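Local coordinates for Mgp-operon protein 3 (Mycoplasma pneumoniae, PDB 6RJ1) that probably takes part in adhesion of the bacterium to host cells as the P40/P90 surface protein, alongside the adhesin P1, at residues A[727-732]-A[819-824]; A[780-785]-A[799-804]; A[810-815]-A[832-837]; A[894-899]-A[912-917]. All blocks are in the same frame, centred on the assembly; numbering follows the deposited sequence.

Contact 1 of 4, residues A[727-732]-A[819-824]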
# COMPACT_ATOMS: atom_id res chain seq x y z
N ASN A 727 -10.63 12.28 10.76
CA ASN A 727 -10.12 11.46 11.86
C ASN A 727 -9.14 10.39 11.36
O ASN A 727 -9.30 9.19 11.60
CB ASN A 727 -11.25 10.89 12.71
CG ASN A 727 -11.94 11.97 13.48
OD1 ASN A 727 -11.37 12.57 14.39
ND2 ASN A 727 -13.17 12.28 13.10
N THR A 728 -8.11 10.87 10.65
CA THR A 728 -7.04 10.05 10.10
C THR A 728 -5.71 10.70 10.46
O THR A 728 -5.67 11.84 10.93
CB THR A 728 -7.20 9.88 8.56
OG1 THR A 728 -7.26 11.16 7.95
CG2 THR A 728 -8.42 9.05 8.16
N ALA A 729 -4.61 9.96 10.26
CA ALA A 729 -3.25 10.44 10.51
C ALA A 729 -2.25 9.67 9.65
O ALA A 729 -2.57 8.61 9.09
CB ALA A 729 -2.90 10.30 11.98
N SER A 730 -1.04 10.22 9.54
CA SER A 730 0.05 9.62 8.81
C SER A 730 1.25 9.51 9.72
O SER A 730 1.44 10.34 10.61
CB SER A 730 0.38 10.41 7.55
OG SER A 730 1.12 11.58 7.82
N HIS A 731 2.04 8.47 9.50
CA HIS A 731 3.22 8.23 10.30
C HIS A 731 4.33 7.63 9.46
O HIS A 731 4.10 6.76 8.63
CB HIS A 731 2.89 7.30 11.47
CG HIS A 731 3.74 7.54 12.67
ND1 HIS A 731 3.25 8.20 13.78
CD2 HIS A 731 5.05 7.23 12.89
CE1 HIS A 731 4.27 8.27 14.63
NE2 HIS A 731 5.36 7.69 14.14
N TYR A 732 5.55 8.10 9.71
CA TYR A 732 6.74 7.61 9.05
C TYR A 732 7.09 6.26 9.63
O TYR A 732 7.32 6.12 10.84
CB TYR A 732 7.87 8.64 9.20
CG TYR A 732 9.24 8.20 8.74
CD1 TYR A 732 9.47 7.84 7.41
CD2 TYR A 732 10.33 8.23 9.60
CE1 TYR A 732 10.74 7.48 6.97
CE2 TYR A 732 11.61 7.88 9.17
CZ TYR A 732 11.81 7.51 7.86
OH TYR A 732 13.08 7.19 7.47
N ASP A 819 -14.98 8.18 19.58
CA ASP A 819 -14.78 7.38 18.36
C ASP A 819 -13.88 8.12 17.37
O ASP A 819 -14.17 8.23 16.17
CB ASP A 819 -16.11 6.88 17.76
CG ASP A 819 -16.93 6.01 18.70
OD1 ASP A 819 -16.39 4.98 19.16
OD2 ASP A 819 -18.09 6.37 18.97
N LYS A 820 -12.77 8.64 17.92
CA LYS A 820 -11.73 9.40 17.23
C LYS A 820 -10.36 8.79 17.59
O LYS A 820 -10.29 7.89 18.43
CB LYS A 820 -11.78 10.87 17.67
CG LYS A 820 -12.99 11.64 17.14
CD LYS A 820 -13.09 13.02 17.77
CE LYS A 820 -14.21 13.85 17.19
NZ LYS A 820 -13.80 14.52 15.93
N LEU A 821 -9.28 9.26 16.94
CA LEU A 821 -7.91 8.82 17.20
C LEU A 821 -7.48 9.24 18.61
O LEU A 821 -7.83 10.34 19.04
CB LEU A 821 -6.98 9.46 16.16
CG LEU A 821 -6.51 8.63 14.96
CD1 LEU A 821 -7.64 7.93 14.25
CD2 LEU A 821 -5.84 9.51 13.96
N LEU A 822 -6.76 8.36 19.34
CA LEU A 822 -6.30 8.66 20.70
C LEU A 822 -5.22 9.76 20.71
O LEU A 822 -4.15 9.59 20.13
CB LEU A 822 -5.83 7.38 21.42
CG LEU A 822 -5.67 7.46 22.95
CD1 LEU A 822 -7.03 7.53 23.65
CD2 LEU A 822 -4.88 6.27 23.47
N ASP A 823 -5.56 10.90 21.34
CA ASP A 823 -4.73 12.10 21.41
C ASP A 823 -4.45 12.57 22.85
O ASP A 823 -5.12 12.14 23.79
CB ASP A 823 -5.42 13.21 20.59
CG ASP A 823 -4.57 14.43 20.26
OD1 ASP A 823 -3.64 14.29 19.42
OD2 ASP A 823 -4.85 15.52 20.81
N SER A 824 -3.43 13.43 23.01
CA SER A 824 -3.03 14.04 24.28
C SER A 824 -2.86 15.56 24.10
O SER A 824 -2.85 16.05 22.97
CB SER A 824 -1.73 13.41 24.80
OG SER A 824 -1.40 13.91 26.09
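Where N727 and K820 pass each other their CA atoms are 6.0 Å apart; the short strand around K820 and L821 meets the beginning of strand 728-732 through side chains rather than through backbone ladder bonds. The carboxamide of N727 and the aliphatic stem of K820 lie obliquely across one another, CG of K820 standing over the flat amide, 3.3 Å from OD1 of N727. The lysine chain runs extended as far as CE, and the bend at chi4 (-83°) brings NZ round beside OD1 and ND2, close to the amide plane. NZ of K820 thereby makes a weak hydrogen bond of 3.5 Å to OD1 of N727, on an exposed lysine, where solvent probably competes. L821 divides its methyls: CD2 makes the apolar contact with CB of A729 (3.6 Å), while CD1 lies against the backbone O of N727 (3.4 Å). D819 and K820 both face N815 in a G1 beta bulge. L821 also packs on Y696 and I698 of strand 693-699, the antiparallel neighbour of strand 723-732, and on F814 of strand 808-815, so its side chain fills the seam between two beta-sheets, consistent with adjoining blades of a beta-propeller.

Contact 2 of 4, residues A[780-785]-A[799-804]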
# COMPACT_ATOMS: atom_id res chain seq x y z
N THR A 780 0.19 -5.47 6.24
CA THR A 780 -0.86 -6.46 6.03
C THR A 780 -1.61 -6.82 7.32
O THR A 780 -1.08 -6.65 8.42
CB THR A 780 -0.23 -7.73 5.35
OG1 THR A 780 -1.26 -8.62 4.91
CG2 THR A 780 0.74 -8.48 6.26
N GLY A 781 -2.81 -7.35 7.14
CA GLY A 781 -3.65 -7.89 8.20
C GLY A 781 -4.19 -6.92 9.21
O GLY A 781 -4.06 -7.17 10.41
N LEU A 782 -4.86 -5.84 8.77
CA LEU A 782 -5.46 -4.93 9.73
C LEU A 782 -6.68 -5.61 10.38
O LEU A 782 -7.56 -6.11 9.67
CB LEU A 782 -5.85 -3.56 9.15
CG LEU A 782 -6.44 -2.61 10.18
CD1 LEU A 782 -5.41 -1.67 10.73
CD2 LEU A 782 -7.63 -1.90 9.66
N LYS A 783 -6.69 -5.67 11.72
CA LYS A 783 -7.78 -6.25 12.49
C LYS A 783 -8.02 -5.43 13.73
O LYS A 783 -7.10 -5.18 14.51
CB LYS A 783 -7.49 -7.70 12.88
CG LYS A 783 -8.53 -8.70 12.40
CD LYS A 783 -9.80 -8.72 13.21
CE LYS A 783 -10.66 -9.91 12.83
NZ LYS A 783 -11.08 -9.89 11.39
N ALA A 784 -9.27 -5.02 13.92
CA ALA A 784 -9.70 -4.26 15.09
C ALA A 784 -10.10 -5.22 16.20
O ALA A 784 -10.38 -6.39 15.93
CB ALA A 784 -10.87 -3.37 14.73
N GLY A 785 -10.13 -4.72 17.42
CA GLY A 785 -10.52 -5.50 18.58
C GLY A 785 -10.87 -4.69 19.80
O GLY A 785 -10.13 -3.78 20.17
N TYR A 799 -10.75 0.14 22.36
CA TYR A 799 -10.55 -0.65 21.16
C TYR A 799 -9.34 -0.19 20.38
O TYR A 799 -9.01 1.01 20.36
CB TYR A 799 -11.81 -0.75 20.29
CG TYR A 799 -12.35 0.56 19.79
CD1 TYR A 799 -11.94 1.09 18.57
CD2 TYR A 799 -13.33 1.25 20.50
CE1 TYR A 799 -12.46 2.29 18.09
CE2 TYR A 799 -13.85 2.46 20.04
CZ TYR A 799 -13.41 2.97 18.83
OH TYR A 799 -13.92 4.15 18.37
N SER A 800 -8.65 -1.14 19.76
CA SER A 800 -7.46 -0.90 18.98
C SER A 800 -7.47 -1.75 17.74
O SER A 800 -8.16 -2.76 17.69
CB SER A 800 -6.22 -1.21 19.81
OG SER A 800 -6.12 -0.34 20.92
N ALA A 801 -6.69 -1.36 16.75
CA ALA A 801 -6.52 -2.13 15.53
C ALA A 801 -5.05 -2.44 15.42
O ALA A 801 -4.21 -1.61 15.80
CB ALA A 801 -6.97 -1.33 14.32
N VAL A 802 -4.73 -3.65 14.99
CA VAL A 802 -3.32 -4.01 14.83
C VAL A 802 -3.06 -4.46 13.41
O VAL A 802 -3.99 -4.87 12.71
CB VAL A 802 -2.74 -4.99 15.89
CG1 VAL A 802 -2.90 -4.47 17.32
CG2 VAL A 802 -3.31 -6.39 15.74
N LEU A 803 -1.81 -4.35 12.98
CA LEU A 803 -1.36 -4.79 11.66
C LEU A 803 0.12 -5.15 11.70
O LEU A 803 0.87 -4.64 12.54
CB LEU A 803 -1.67 -3.77 10.54
CG LEU A 803 -0.86 -2.48 10.53
CD1 LEU A 803 -0.38 -2.16 9.14
CD2 LEU A 803 -1.63 -1.35 11.15
N LEU A 804 0.52 -6.03 10.80
CA LEU A 804 1.90 -6.48 10.69
C LEU A 804 2.58 -5.74 9.55
O LEU A 804 1.99 -5.57 8.47
CB LEU A 804 1.93 -8.00 10.47
CG LEU A 804 2.26 -8.91 11.67
CD1 LEU A 804 1.54 -8.49 12.96
CD2 LEU A 804 1.93 -10.34 11.37
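With CG of L782 opposite its backbone N (chi1 -178°) and CG of L803 between its own N and carbonyl carbon (chi1 71°), the two leucine ends come together. The side chains cross obliquely, with CD1 of L782 3.8 Å from CD2 of L803. The same CD1 touches CB of A801 at 3.9 Å, so one leucine branch bridges two residues of the opposite strand. A784 and A801 form a non-hydrogen-bonded pair with CA atoms 3.9 Å apart. Their CB atoms, 4.4 Å from each other, lie on the same face, where A784 packs on V546 and A801 on V551.

The two strands are antiparallel arms of a hairpin and are joined by six backbone hydrogen bonds. T780 exchanges a pair with L804, its N lying 2.9 Å from the O of L804. K783 does the same with V802, N of K783 being 3.0 Å from O of V802, and G785 with S800 closes the ladder. Between the first two pairs the register slips by one residue, a beta bulge at G781 and L782; the positive phi of G781 (67°) suits glycine. CA of L782 approaches O of V802 at 3.3 Å in a CA-H...O contact.

L782, A801 and L803 pack on strand 549-563, with strand 538-546 alongside A784 and L803; V802 and L804 instead lie against strand 862-868, and strand 808-815 continues the sheet beyond strand 799-805.

Contact 3 of 4, residues A[810-815]-A[832-837]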
# COMPACT_ATOMS: atom_id res chain seq x y z
N VAL A 810 2.34 -2.99 14.42
CA VAL A 810 1.87 -1.63 14.65
C VAL A 810 0.46 -1.67 15.23
O VAL A 810 -0.42 -2.38 14.73
CB VAL A 810 2.03 -0.63 13.46
CG1 VAL A 810 2.29 -1.34 12.15
CG2 VAL A 810 0.87 0.36 13.34
N ARG A 811 0.29 -0.96 16.35
CA ARG A 811 -0.97 -0.84 17.06
C ARG A 811 -1.53 0.57 16.86
O ARG A 811 -0.79 1.56 17.00
CB ARG A 811 -0.78 -1.14 18.55
CG ARG A 811 -2.10 -1.25 19.30
CD ARG A 811 -1.90 -1.51 20.76
NE ARG A 811 -3.13 -1.26 21.50
CZ ARG A 811 -3.25 -1.40 22.82
NH1 ARG A 811 -2.21 -1.77 23.55
NH2 ARG A 811 -4.41 -1.16 23.41
N LEU A 812 -2.83 0.64 16.57
CA LEU A 812 -3.55 1.89 16.37
C LEU A 812 -4.58 2.05 17.47
O LEU A 812 -5.44 1.20 17.63
CB LEU A 812 -4.16 1.95 14.96
CG LEU A 812 -3.19 1.63 13.81
CD1 LEU A 812 -3.93 1.46 12.50
CD2 LEU A 812 -2.07 2.67 13.71
N ASN A 813 -4.43 3.12 18.26
CA ASN A 813 -5.27 3.40 19.43
C ASN A 813 -6.29 4.49 19.18
O ASN A 813 -6.00 5.49 18.52
CB ASN A 813 -4.40 3.71 20.65
CG ASN A 813 -3.30 2.71 20.84
OD1 ASN A 813 -3.53 1.55 21.20
ND2 ASN A 813 -2.06 3.12 20.59
N PHE A 814 -7.50 4.28 19.73
CA PHE A 814 -8.64 5.19 19.56
C PHE A 814 -9.30 5.54 20.89
O PHE A 814 -9.19 4.78 21.86
CB PHE A 814 -9.69 4.57 18.61
CG PHE A 814 -9.14 4.05 17.30
CD1 PHE A 814 -8.96 4.90 16.22
CD2 PHE A 814 -8.80 2.71 17.15
CE1 PHE A 814 -8.44 4.43 15.01
CE2 PHE A 814 -8.28 2.24 15.94
CZ PHE A 814 -8.10 3.11 14.88
N ASN A 815 -9.97 6.71 20.93
CA ASN A 815 -10.73 7.19 22.09
C ASN A 815 -12.16 6.61 21.96
O ASN A 815 -12.88 6.98 21.03
CB ASN A 815 -10.75 8.72 22.11
CG ASN A 815 -11.37 9.32 23.34
OD1 ASN A 815 -12.54 9.10 23.67
ND2 ASN A 815 -10.60 10.13 24.05
N ILE A 832 0.02 9.19 20.65
CA ILE A 832 -0.35 8.00 21.42
C ILE A 832 -1.32 7.09 20.61
O ILE A 832 -1.62 5.98 21.06
CB ILE A 832 -0.85 8.34 22.85
CG1 ILE A 832 -2.03 9.34 22.86
CG2 ILE A 832 0.33 8.82 23.73
CD1 ILE A 832 -2.78 9.47 24.24
N SER A 833 -1.73 7.53 19.38
CA SER A 833 -2.61 6.81 18.45
C SER A 833 -1.84 5.78 17.61
O SER A 833 -2.45 4.88 17.03
CB SER A 833 -3.32 7.80 17.53
OG SER A 833 -2.40 8.48 16.69
N PHE A 834 -0.51 5.94 17.52
CA PHE A 834 0.36 5.05 16.76
C PHE A 834 1.47 4.48 17.64
O PHE A 834 2.08 5.21 18.43
CB PHE A 834 0.97 5.79 15.56
CG PHE A 834 1.89 4.98 14.68
CD1 PHE A 834 3.25 4.91 14.94
CD2 PHE A 834 1.40 4.33 13.56
CE1 PHE A 834 4.10 4.17 14.12
CE2 PHE A 834 2.25 3.61 12.73
CZ PHE A 834 3.60 3.53 13.01
N SER A 835 1.75 3.18 17.47
CA SER A 835 2.80 2.45 18.16
C SER A 835 3.39 1.36 17.24
O SER A 835 2.64 0.63 16.60
CB SER A 835 2.28 1.83 19.46
OG SER A 835 2.66 0.46 19.58
N TYR A 836 4.73 1.27 17.20
CA TYR A 836 5.43 0.25 16.43
C TYR A 836 6.39 -0.47 17.37
O TYR A 836 7.24 0.16 18.00
CB TYR A 836 6.15 0.86 15.21
CG TYR A 836 7.18 -0.06 14.58
CD1 TYR A 836 6.79 -1.06 13.68
CD2 TYR A 836 8.53 0.04 14.90
CE1 TYR A 836 7.73 -1.92 13.11
CE2 TYR A 836 9.47 -0.82 14.35
CZ TYR A 836 9.07 -1.79 13.45
OH TYR A 836 10.01 -2.64 12.91
N THR A 837 6.22 -1.80 17.50
CA THR A 837 7.08 -2.62 18.35
C THR A 837 7.80 -3.63 17.45
O THR A 837 7.12 -4.42 16.78
CB THR A 837 6.28 -3.28 19.47
OG1 THR A 837 5.44 -2.30 20.08
CG2 THR A 837 7.17 -3.93 20.53
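An antiparallel strand pair within a small five-stranded sheet brings V810 and L812 beside F834, on the face that also carries Y836. F834 holds its ring opposite its backbone N (chi1 -180°), which turns it toward the side chains of V810 and L812. CG2 of V810 meets CE2 of F834 at 3.6 Å, and CD2 of L812 lies 3.8 Å from CD2 of the same ring, both methyls approaching it obliquely. The backbones are joined at R811, whose N is 2.8 Å from the O of S835; the return bond from S835 N is weak. N813 finishes the pairing with two donors: its backbone N reaches the O of S833 at 2.9 Å, while ND2 holds the O of I832, also at 2.9 Å, with the carbonyl 26° out of the amide plane. These two bonds fix the turn-like residues I832 and S833 as they lead into strand 834-838. ND2 of N813 has a second partner in P913 O. The ring of F834 stacks with H731 of strand 723-732, L812 packs on Y696 of strand 693-699, and strand 799-805 pairs along the other edge of strand 808-815.

Contact 4 of 4, residues A[894-899]-A[912-917]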
# COMPACT_ATOMS: atom_id res chain seq x y z
N SER A 894 -0.54 -9.48 21.27
CA SER A 894 -1.11 -9.15 22.58
C SER A 894 -0.88 -7.68 22.91
O SER A 894 0.07 -7.08 22.41
CB SER A 894 -0.49 -10.03 23.66
OG SER A 894 0.93 -10.07 23.57
N ARG A 895 -1.74 -7.11 23.76
CA ARG A 895 -1.63 -5.72 24.20
C ARG A 895 -0.55 -5.59 25.27
O ARG A 895 -0.39 -6.49 26.10
CB ARG A 895 -2.96 -5.23 24.77
CG ARG A 895 -4.02 -4.89 23.75
CD ARG A 895 -5.28 -4.43 24.44
NE ARG A 895 -6.27 -3.90 23.50
CZ ARG A 895 -7.15 -4.63 22.83
NH1 ARG A 895 -7.17 -5.95 22.97
NH2 ARG A 895 -8.01 -4.06 22.00
N THR A 896 0.18 -4.45 25.27
CA THR A 896 1.21 -4.12 26.27
C THR A 896 1.08 -2.64 26.66
O THR A 896 0.61 -1.84 25.85
CB THR A 896 2.65 -4.44 25.77
OG1 THR A 896 2.93 -3.72 24.58
CG2 THR A 896 2.91 -5.93 25.57
N GLY A 897 1.51 -2.31 27.87
CA GLY A 897 1.50 -0.95 28.39
C GLY A 897 0.22 -0.54 29.11
O GLY A 897 -0.74 -1.32 29.17
N ILE A 898 0.22 0.69 29.66
CA ILE A 898 -0.90 1.30 30.37
C ILE A 898 -2.02 1.60 29.36
O ILE A 898 -1.73 2.09 28.26
CB ILE A 898 -0.48 2.58 31.17
CG1 ILE A 898 0.90 2.41 31.91
CG2 ILE A 898 -1.58 3.08 32.12
CD1 ILE A 898 1.05 1.26 32.98
N GLU A 899 -3.27 1.28 29.72
CA GLU A 899 -4.44 1.48 28.86
C GLU A 899 -5.24 2.73 29.26
O GLU A 899 -5.12 3.20 30.40
CB GLU A 899 -5.32 0.22 28.85
CG GLU A 899 -4.61 -1.05 28.39
CD GLU A 899 -4.15 -1.09 26.94
OE1 GLU A 899 -4.95 -0.71 26.05
OE2 GLU A 899 -3.01 -1.53 26.68
N ALA A 912 2.31 5.73 24.27
CA ALA A 912 1.35 5.11 23.36
C ALA A 912 1.15 3.64 23.73
O ALA A 912 2.16 2.93 23.82
CB ALA A 912 1.85 5.20 21.93
N PRO A 913 -0.10 3.14 23.96
CA PRO A 913 -0.27 1.71 24.27
C PRO A 913 0.21 0.87 23.09
O PRO A 913 -0.15 1.14 21.94
CB PRO A 913 -1.78 1.56 24.51
CG PRO A 913 -2.30 2.93 24.68
CD PRO A 913 -1.40 3.83 23.90
N ALA A 914 1.10 -0.09 23.37
CA ALA A 914 1.74 -0.92 22.35
C ALA A 914 1.20 -2.34 22.24
O ALA A 914 0.37 -2.78 23.04
CB ALA A 914 3.24 -0.94 22.58
N ALA A 915 1.66 -3.05 21.20
CA ALA A 915 1.32 -4.44 20.90
C ALA A 915 2.60 -5.29 20.94
O ALA A 915 3.70 -4.76 20.94
CB ALA A 915 0.68 -4.52 19.53
N LEU A 916 2.43 -6.62 21.00
CA LEU A 916 3.55 -7.56 21.06
C LEU A 916 3.23 -8.75 20.16
O LEU A 916 2.24 -9.43 20.39
CB LEU A 916 3.79 -8.00 22.51
CG LEU A 916 5.11 -8.71 22.81
CD1 LEU A 916 6.25 -7.72 22.98
CD2 LEU A 916 4.99 -9.56 24.03
N ALA A 917 4.05 -8.96 19.12
CA ALA A 917 3.89 -10.05 18.16
C ALA A 917 4.90 -11.15 18.40
O ALA A 917 6.10 -10.87 18.49
CB ALA A 917 4.02 -9.53 16.75
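S894 and T896 form the tight part of this contact, pairing with L916 and A914 where strands 888-896 and 914-920, consecutive in the chain, run antiparallel in a five-stranded sheet. N of S894 lies 2.9 Å from the O of L916, whose own N returns to the O of S894 at 2.8 Å. One pair further on, T896 N reaches the O of A914 at 2.8 Å from above the carbonyl plane, and the reverse bond from A914 N is weak. Also on the packed side, P913 rests its CG 3.7 Å from the O of I898. OE2 of E899, bent back by its second torsion (chi2 -66°), lies 4.0 Å from CB of P913, and OE1 forms a salt bridge with R811.

The solvent side is looser. L916 is exposed, and T896 meets it with a single methyl, CG2 being 3.8 Å from CB of L916 where the side chains cross at about a right angle. OG of S894 adds a weak hydrogen bond to the O of L916 at 3.5 Å. G897 and I898, past the ladder, are likewise exposed. The 912-915 edge packs against the neighbouring sheet, A915 and P913 on strand 808-815 and A914 on strand 834-838, while S894 and R895 touch strand 862-868.

How the contacts relate
Contacts 2 and 3 belong to one antiparallel sheet: strand 799-805 pairs with strand 808-815, A801 O lying 2.8 Å from L812 N. Contact 1 meets the same strand 808-815 through strand 820-821, L822 N lying 3.1 Å from N813 O; its centre is about 8 Å from that of contact 3. Contact 4 comes from the next sheet and is equally near contact 3, again about 8 Å between centres. R811 and T837 span that interface: NH1 of R811 lies 2.8 Å from A914 O, and OG1 of T837 3.1 Å from A915 O. Contacts 1 and 4 are the farthest apart, about 17 Å between centres, and touch through L822 and P913.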